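Local atomic coordinates of putative 6-pyruvoyl tetrahydrobiopterin synthase (Caenorhabditis elegans, PDB entry 2G64), a protein that probably converts 7,8-dihydroneopterin triphosphate into 6-pyruvoyl tetrahydropterin, releasing triphosphate, as a zinc-dependent step in tetrahydrobiopterin biosynthesis. Residues E33-C38 with T96-S101; D80-R85 with K89-F94. The protein carries 1 engineered substitution. One frame throughout, in Å; residues are numbered along the deposited sequence.

Contact 1. Residues E33-C38 with T96-S101; sequences ETFGKC and TTVSTS. With NA (sodium ion), chain C.
Phe35, Val98 and Thr100 meet beside the zinc site of the tunnelling fold (T-fold), the fold of the 6-pyruvoyl tetrahydropterin synthase family. The contact joins the end of helix 28-35 to the loop that leads into helix 101-115. It is small, buried and apolar. The Phe35 ring reaches across with its far end. CG lies beside the backbone N and anti to the carbonyl carbon (chi1 -68°), which turns the ring toward the loop. Phe35 CZ comes to 3.9 Å from Val98 CG2, the two side chains meeting at a slant. Val98 was modelled in two conformers, so the detail of this touch is doubtful. Thr100 adds its methyl more loosely, with CG2 4.4 Å from Phe35 CE1. One face of the ring is covered from its own helix, where Thr34 CG2 stands 3.8 Å above the ring plane of Phe35, over its centre.

A second subunit completes the cluster: its Ser62 packs on Phe35 and Thr100, and its Gly63 O is hydrogen-bonded to Thr100 OG1, which more weakly N-caps helix 101-115 at Asn103 N. The neighbouring serines bond to residues of the active site. Ser99 OG bonds to His19, a zinc ligand, and to Asp88, while Ser101 OG bonds to Glu129, probably part of the charge relay.

Past Phe35 the helix stops at Gly36, whose phi is positive (55°). The chain then turns into a short 3-10 segment, with a weak hydrogen bond of 3.0 Å from Cys38 N to Phe35 O. Cys38 is the predicted proton acceptor. Its backbone binds a sodium ion that Asn40 and His44 also hold, with Cys38 O 2.7 Å from the metal.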
ATOM      1  N   GLU A  33      27.550 -19.413  -5.504  1.00 18.96           N
ATOM      2  CA  GLU A  33      27.635 -19.266  -4.059  0.50 24.22           C
ATOM      3  C   GLU A  33      27.299 -17.851  -3.578  1.00 25.85           C
ATOM      4  O   GLU A  33      26.600 -17.677  -2.580  1.00 22.35           O
ATOM      5  CB  GLU A  33      29.010 -19.709  -3.587  0.50 20.76           C
ATOM      6  CG  GLU A  33      29.166 -21.208  -3.657  0.50 18.10           C
ATOM      7  CD  GLU A  33      30.563 -21.660  -4.007  0.50 22.74           C
ATOM      8  OE1 GLU A  33      31.474 -20.821  -4.176  0.50 35.75           O
ATOM      9  OE2 GLU A  33      30.744 -22.878  -4.121  0.50  8.19           O
ATOM     10  N   THR A  34      27.779 -16.845  -4.301  1.00 17.50           N
ATOM     11  CA  THR A  34      27.560 -15.439  -3.925  1.00 15.78           C
ATOM     12  C   THR A  34      26.116 -15.041  -4.162  1.00 26.09           C
ATOM     13  O   THR A  34      25.500 -14.380  -3.323  1.00 21.08           O
ATOM     14  CB  THR A  34      28.521 -14.526  -4.708  1.00 22.54           C
ATOM     15  OG1 THR A  34      29.873 -14.900  -4.391  1.00 21.67           O
ATOM     16  CG2 THR A  34      28.310 -13.031  -4.373  1.00 19.42           C
ATOM     17  N   PHE A  35      25.557 -15.482  -5.286  1.00 17.59           N
ATOM     18  CA  PHE A  35      24.304 -14.913  -5.770  1.00 19.39           C
ATOM     19  C   PHE A  35      23.109 -15.853  -5.604  1.00 19.11           C
ATOM     20  O   PHE A  35      21.958 -15.418  -5.663  1.00 18.18           O
ATOM     21  CB  PHE A  35      24.471 -14.440  -7.216  1.00 15.98           C
ATOM     22  CG  PHE A  35      25.396 -13.252  -7.349  1.00 14.28           C
ATOM     23  CD1 PHE A  35      25.160 -12.070  -6.611  1.00 15.11           C
ATOM     24  CD2 PHE A  35      26.508 -13.308  -8.178  1.00 19.75           C
ATOM     25  CE1 PHE A  35      26.012 -10.977  -6.717  1.00 22.24           C
ATOM     26  CE2 PHE A  35      27.362 -12.212  -8.288  1.00 20.41           C
ATOM     27  CZ  PHE A  35      27.101 -11.042  -7.555  1.00 17.66           C
ATOM     28  N   GLY A  36      23.388 -17.133  -5.354  1.00 21.22           N
ATOM     29  CA  GLY A  36      22.332 -18.135  -5.145  1.00 18.62           C
ATOM     30  C   GLY A  36      21.336 -18.205  -6.296  1.00 15.95           C
ATOM     31  O   GLY A  36      21.724 -18.196  -7.468  1.00 20.69           O
ATOM     32  N   LYS A  37      20.045 -18.251  -5.961  1.00 20.18           N
ATOM     33  CA  LYS A  37      18.997 -18.304  -6.989  1.00 21.08           C
ATOM     34  C   LYS A  37      19.036 -17.082  -7.928  1.00 20.71           C
ATOM     35  O   LYS A  37      18.575 -17.145  -9.069  1.00 17.60           O
ATOM     36  CB  LYS A  37      17.615 -18.415  -6.348  1.00 26.07           C
ATOM     37  CG  LYS A  37      17.279 -19.821  -5.859  1.00 35.88           C
ATOM     38  CD  LYS A  37      15.826 -19.890  -5.371  1.00 52.04           C
ATOM     39  CE  LYS A  37      15.457 -21.291  -4.892  1.00 50.27           C
ATOM     40  NZ  LYS A  37      14.936 -22.134  -6.002  1.00 87.86           N
ATOM     41  N   CYS A  38      19.601 -15.975  -7.453  1.00 17.56           N
ATOM     42  CA  CYS A  38      19.743 -14.802  -8.320  1.00 22.96           C
ATOM     43  C   CYS A  38      20.691 -15.025  -9.508  1.00 17.64           C
ATOM     44  O   CYS A  38      20.638 -14.293 -10.498  1.00 17.28           O
ATOM     45  CB  CYS A  38      20.154 -13.575  -7.524  1.00 19.69           C
ATOM     46  SG  CYS A  38      18.876 -13.019  -6.363  1.00 27.97           S
ATOM     47  N   THR A  96      29.555  -4.493 -17.481  1.00 17.20           N
ATOM     48  CA  THR A  96      30.814  -4.410 -16.731  1.00 14.16           C
ATOM     49  C   THR A  96      30.641  -4.059 -15.247  1.00 16.25           C
ATOM     50  O   THR A  96      31.627  -3.977 -14.500  1.00 16.11           O
ATOM     51  CB  THR A  96      31.794  -3.400 -17.403  1.00 14.31           C
ATOM     52  OG1 THR A  96      31.119  -2.150 -17.595  1.00 17.07           O
ATOM     53  CG2 THR A  96      32.247  -3.943 -18.782  1.00 19.91           C
ATOM     54  N   THR A  97      29.388  -3.877 -14.809  1.00 14.57           N
ATOM     55  CA  THR A  97      29.108  -3.666 -13.400  1.00 12.11           C
ATOM     56  C   THR A  97      27.883  -4.531 -13.094  1.00 14.20           C
ATOM     57  O   THR A  97      26.896  -4.492 -13.854  1.00 14.22           O
ATOM     58  CB  THR A  97      28.798  -2.168 -13.109  1.00 13.75           C
ATOM     59  OG1 THR A  97      29.964  -1.356 -13.387  1.00 15.56           O
ATOM     60  CG2 THR A  97      28.347  -1.975 -11.640  1.00 12.72           C
ATOM     61  N   VAL A  98      27.975  -5.350 -12.044  1.00 12.68           N
ATOM     62  CA  VAL A  98      26.917  -6.300 -11.694  0.50 15.37           C
ATOM     63  C   VAL A  98      25.589  -5.583 -11.446  1.00 13.79           C
ATOM     64  O   VAL A  98      25.562  -4.518 -10.837  1.00 14.72           O
ATOM     65  CB  VAL A  98      27.324  -7.146 -10.452  0.50 19.41           C
ATOM     66  CG1 VAL A  98      27.328  -6.303  -9.157  0.50  8.52           C
ATOM     67  CG2 VAL A  98      26.444  -8.374 -10.322  0.50 18.29           C
ATOM     68  N   SER A  99      24.486  -6.165 -11.904  1.00 12.38           N
ATOM     69  CA  SER A  99      23.186  -5.489 -11.804  1.00 15.10           C
ATOM     70  C   SER A  99      22.455  -5.695 -10.447  1.00 16.42           C
ATOM     71  O   SER A  99      21.225  -5.871 -10.395  1.00 13.42           O
ATOM     72  CB  SER A  99      22.290  -5.949 -12.967  1.00 15.05           C
ATOM     73  OG  SER A  99      22.057  -7.355 -12.869  1.00 15.05           O
ATOM     74  N   THR A 100      23.199  -5.669  -9.350  1.00 11.65           N
ATOM     75  CA  THR A 100      22.567  -5.654  -8.012  1.00 13.90           C
ATOM     76  C   THR A 100      21.780  -4.371  -7.904  1.00 16.72           C
ATOM     77  O   THR A 100      22.092  -3.396  -8.574  1.00 14.00           O
ATOM     78  CB  THR A 100      23.607  -5.627  -6.866  1.00 16.38           C
ATOM     79  OG1 THR A 100      24.542  -4.554  -7.094  1.00 12.62           O
ATOM     80  CG2 THR A 100      24.343  -6.939  -6.787  1.00 14.44           C
ATOM     81  N   SER A 101      20.781  -4.332  -7.024  1.00 11.44           N
ATOM     82  CA  SER A 101      19.985  -3.109  -6.921  1.00 11.13           C
ATOM     83  C   SER A 101      20.789  -1.912  -6.382  1.00 11.54           C
ATOM     84  O   SER A 101      20.487  -0.769  -6.704  1.00 13.13           O
ATOM     85  CB  SER A 101      18.718  -3.357  -6.099  1.00 17.23           C
ATOM     86  OG  SER A 101      17.919  -4.338  -6.744  1.00 19.23           O
TER
HETATM   87 NA    NA C1002      18.909 -14.964 -12.502  1.00 30.42          NA

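Contact 2. Residues D80-R85 with K89-F94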
ATOM      1  N   ASP A  80      13.552   5.026 -20.244  1.00 19.08           N
ATOM      2  CA  ASP A  80      13.563   4.440 -21.592  1.00 15.80           C
ATOM      3  C   ASP A  80      14.716   3.446 -21.745  1.00 23.00           C
ATOM      4  O   ASP A  80      14.623   2.483 -22.510  1.00 19.92           O
ATOM      5  CB  ASP A  80      13.753   5.547 -22.637  1.00 16.25           C
ATOM      6  CG  ASP A  80      12.467   6.274 -22.974  1.00 23.99           C
ATOM      7  OD1 ASP A  80      11.375   5.846 -22.545  1.00 24.67           O
ATOM      8  OD2 ASP A  80      12.566   7.310 -23.665  1.00 34.44           O
ATOM      9  N   THR A  81      15.812   3.709 -21.037  1.00 15.55           N
ATOM     10  CA  THR A  81      16.994   2.847 -21.083  1.00 18.27           C
ATOM     11  C   THR A  81      16.822   1.473 -20.414  1.00 23.54           C
ATOM     12  O   THR A  81      17.585   0.541 -20.697  1.00 17.23           O
ATOM     13  CB  THR A  81      18.253   3.530 -20.498  1.00 17.94           C
ATOM     14  OG1 THR A  81      18.218   3.569 -19.054  1.00 17.51           O
ATOM     15  CG2 THR A  81      18.455   4.944 -21.079  1.00 20.61           C
ATOM     16  N   VAL A  82      15.856   1.365 -19.504  1.00 17.16           N
ATOM     17  CA  VAL A  82      15.725   0.166 -18.668  1.00 16.26           C
ATOM     18  C   VAL A  82      14.331  -0.487 -18.714  1.00 19.44           C
ATOM     19  O   VAL A  82      14.181  -1.677 -18.436  1.00 17.63           O
ATOM     20  CB  VAL A  82      16.116   0.454 -17.193  1.00 16.79           C
ATOM     21  CG1 VAL A  82      17.592   0.801 -17.098  1.00 16.19           C
ATOM     22  CG2 VAL A  82      15.276   1.616 -16.618  1.00 16.28           C
ATOM     23  N   ASP A  83      13.300   0.267 -19.064  1.00 17.47           N
ATOM     24  CA  ASP A  83      11.986  -0.325 -18.992  1.00 20.48           C
ATOM     25  C   ASP A  83      11.727  -1.402 -20.058  1.00 16.80           C
ATOM     26  O   ASP A  83      12.020  -1.196 -21.239  1.00 19.51           O
ATOM     27  CB  ASP A  83      10.880   0.715 -19.036  1.00 23.18           C
ATOM     28  CG  ASP A  83       9.526   0.079 -18.888  1.00 27.02           C
ATOM     29  OD1 ASP A  83       9.296  -0.587 -17.857  1.00 18.14           O
ATOM     30  OD2 ASP A  83       8.719   0.177 -19.833  1.00 43.21           O
ATOM     31  N   HIS A  84      11.137  -2.519 -19.634  1.00 15.20           N
ATOM     32  CA  HIS A  84      10.920  -3.673 -20.528  1.00 17.98           C
ATOM     33  C   HIS A  84      12.192  -4.163 -21.235  1.00 18.18           C
ATOM     34  O   HIS A  84      12.156  -4.652 -22.365  1.00 17.33           O
ATOM     35  CB  HIS A  84       9.789  -3.376 -21.503  1.00 17.35           C
ATOM     36  CG  HIS A  84       8.440  -3.486 -20.865  1.00 29.01           C
ATOM     37  ND1 HIS A  84       7.895  -2.475 -20.104  1.00 27.87           N
ATOM     38  CD2 HIS A  84       7.567  -4.520 -20.796  1.00 37.33           C
ATOM     39  CE1 HIS A  84       6.724  -2.862 -19.629  1.00 32.43           C
ATOM     40  NE2 HIS A  84       6.502  -4.101 -20.034  1.00 31.94           N
ATOM     41  N   ARG A  85      13.310  -4.055 -20.529  1.00 17.98           N
ATOM     42  CA  ARG A  85      14.593  -4.506 -21.023  1.00 14.61           C
ATOM     43  C   ARG A  85      15.219  -5.554 -20.104  1.00 17.67           C
ATOM     44  O   ARG A  85      14.756  -5.798 -18.983  1.00 15.20           O
ATOM     45  CB  ARG A  85      15.548  -3.313 -21.159  1.00 18.79           C
ATOM     46  CG  ARG A  85      14.981  -2.185 -22.043  1.00 22.82           C
ATOM     47  CD  ARG A  85      16.077  -1.601 -22.911  1.00 44.59           C
ATOM     48  NE  ARG A  85      15.706  -0.312 -23.485  1.00 81.34           N
ATOM     49  CZ  ARG A  85      15.282  -0.145 -24.734  1.00 97.88           C
ATOM     50  NH1 ARG A  85      15.168  -1.188 -25.546  1.00 95.32           N
ATOM     51  NH2 ARG A  85      14.971   1.068 -25.172  1.00 91.63           N
ATOM     52  N   LYS A  89      21.951  -7.512 -20.577  1.00 17.02           N
ATOM     53  CA  LYS A  89      22.117  -7.733 -22.011  1.00 19.19           C
ATOM     54  C   LYS A  89      21.812  -6.522 -22.887  1.00 23.54           C
ATOM     55  O   LYS A  89      22.355  -6.381 -23.989  1.00 20.94           O
ATOM     56  CB  LYS A  89      21.287  -8.933 -22.472  1.00 21.52           C
ATOM     57  CG  LYS A  89      21.736 -10.235 -21.799  1.00 21.40           C
ATOM     58  CD  LYS A  89      20.940 -11.406 -22.290  1.00 27.09           C
ATOM     59  CE  LYS A  89      21.281 -12.652 -21.485  1.00 29.18           C
ATOM     60  NZ  LYS A  89      20.601 -13.850 -22.045  1.00 37.74           N
ATOM     61  N   ASP A  90      20.930  -5.656 -22.418  1.00 17.16           N
ATOM     62  CA  ASP A  90      20.453  -4.522 -23.235  1.00 20.46           C
ATOM     63  C   ASP A  90      21.027  -3.169 -22.824  1.00 20.12           C
ATOM     64  O   ASP A  90      20.889  -2.166 -23.551  1.00 22.99           O
ATOM     65  CB  ASP A  90      18.926  -4.410 -23.153  1.00 18.80           C
ATOM     66  CG  ASP A  90      18.222  -5.617 -23.723  1.00 25.57           C
ATOM     67  OD1 ASP A  90      18.748  -6.221 -24.684  1.00 21.16           O
ATOM     68  OD2 ASP A  90      17.146  -5.972 -23.190  1.00 18.53           O
ATOM     69  N   VAL A  91      21.605  -3.111 -21.634  1.00 17.56           N
ATOM     70  CA  VAL A  91      22.096  -1.861 -21.096  1.00 16.08           C
ATOM     71  C   VAL A  91      23.619  -1.941 -20.949  1.00 15.21           C
ATOM     72  O   VAL A  91      24.153  -2.759 -20.193  1.00 15.11           O
ATOM     73  CB  VAL A  91      21.414  -1.498 -19.732  1.00 20.56           C
ATOM     74  CG1 VAL A  91      21.835  -0.093 -19.261  1.00 18.35           C
ATOM     75  CG2 VAL A  91      19.887  -1.561 -19.877  1.00 18.87           C
ATOM     76  N   GLU A  92      24.311  -1.091 -21.702  1.00 18.64           N
ATOM     77  CA  GLU A  92      25.744  -1.228 -21.828  1.00 17.44           C
ATOM     78  C   GLU A  92      26.418  -1.211 -20.464  1.00 14.46           C
ATOM     79  O   GLU A  92      27.341  -2.006 -20.199  1.00 16.29           O
ATOM     80  CB  GLU A  92      26.323  -0.148 -22.737  1.00 18.22           C
ATOM     81  CG  GLU A  92      27.756  -0.401 -23.116  1.00 28.09           C
ATOM     82  CD  GLU A  92      27.928  -1.598 -24.062  1.00 43.55           C
ATOM     83  OE1 GLU A  92      26.931  -2.061 -24.675  1.00 35.87           O
ATOM     84  OE2 GLU A  92      29.079  -2.069 -24.199  1.00 41.16           O
ATOM     85  N   PHE A  93      25.933  -0.333 -19.597  1.00 16.32           N
ATOM     86  CA  PHE A  93      26.518  -0.151 -18.268  1.00 13.54           C
ATOM     87  C   PHE A  93      26.673  -1.476 -17.498  1.00 16.41           C
ATOM     88  O   PHE A  93      27.677  -1.712 -16.794  1.00 15.84           O
ATOM     89  CB  PHE A  93      25.668   0.825 -17.446  1.00 12.43           C
ATOM     90  CG  PHE A  93      26.169   1.008 -16.041  1.00 14.29           C
ATOM     91  CD1 PHE A  93      27.218   1.876 -15.762  1.00 19.57           C
ATOM     92  CD2 PHE A  93      25.591   0.297 -14.994  1.00 12.79           C
ATOM     93  CE1 PHE A  93      27.678   2.037 -14.444  1.00 19.86           C
ATOM     94  CE2 PHE A  93      26.039   0.433 -13.695  1.00 13.47           C
ATOM     95  CZ  PHE A  93      27.090   1.315 -13.407  1.00 20.87           C
ATOM     96  N   PHE A  94      25.658  -2.329 -17.605  1.00 13.26           N
ATOM     97  CA  PHE A  94      25.636  -3.563 -16.812  1.00 14.04           C
ATOM     98  C   PHE A  94      26.453  -4.703 -17.397  1.00 18.37           C
ATOM     99  O   PHE A  94      26.620  -5.759 -16.772  1.00 14.15           O
ATOM    100  CB  PHE A  94      24.182  -3.976 -16.502  1.00 13.80           C
ATOM    101  CG  PHE A  94      23.472  -2.984 -15.625  1.00 11.49           C
ATOM    102  CD1 PHE A  94      23.809  -2.869 -14.260  1.00 12.69           C
ATOM    103  CD2 PHE A  94      22.515  -2.128 -16.161  1.00 14.80           C
ATOM    104  CE1 PHE A  94      23.183  -1.917 -13.441  1.00 19.27           C
ATOM    105  CE2 PHE A  94      21.889  -1.181 -15.348  1.00 19.44           C
ATOM    106  CZ  PHE A  94      22.221  -1.081 -13.983  1.00 20.36           C
TER
HETATM  107  O   HOH W   1      18.886   0.368 -22.973  1.00 29.66           O
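Asp90 lays CB and one carboxylate oxygen against the aliphatic part of Arg85; the charged ends do not pair. Asp90 CB is 4.0 Å from Arg85 CD, and Asp90 OD2 is 3.7 Å from Arg85 CB. Asp90 OD2 bonds instead to Asn86 N and to Asn40 of the third subunit. Arg85, bent at chi2 (-140°), turns back and grips Asp80 O side-on, through NH2 at 3.0 Å and NE at 3.2 Å. Both bonds are bent, with N-H...O angles near 140°, and the oxygen sits out of the guanidinium plane. An alanine in place of Arg85 would probably leave Asp80 O without its two guanidinium donors and open a gap beside Asp90 CB where Arg85 CD now packs. A water donates to Thr81 O at 2.6 Å and, longer, to Asp90 O.

The type II beta turn Val82-Arg85 carries His84, by similarity a charge-relay residue, whose ND1 bonds in the ring plane to Asp83 OD2 at 2.8 Å. Val91, just past helix 87-90, presses CG2 on Thr81 O at 3.2 Å and nears Val82 CG1 at 4.3 Å. Val82, Val91, Phe93 and Phe94 pack against helix 101-115, and Val82 meets Phe15 of strand 6-19.

Overall arrangement
The centres of the two contacts lie 16 Å apart. Contact 2 is nested inside the loop that contact 1 closes: 33-38 comes first, then 80-85 and 89-94, then 96-101. They touch where Ser99 CA meets Phe94 CD1 at 3.6 Å. Both border helix 101-115, contact 1 at its start and contact 2 along its side. Both also reach the third subunit. There Cys38 of contact 1 packs on His84 of that subunit, while His84 of contact 2 packs on its Cys38. The predicted proton acceptor and the probable charge-relay histidine thus come together from different chains, consistent with an active site built at subunit interfaces of the hexamer.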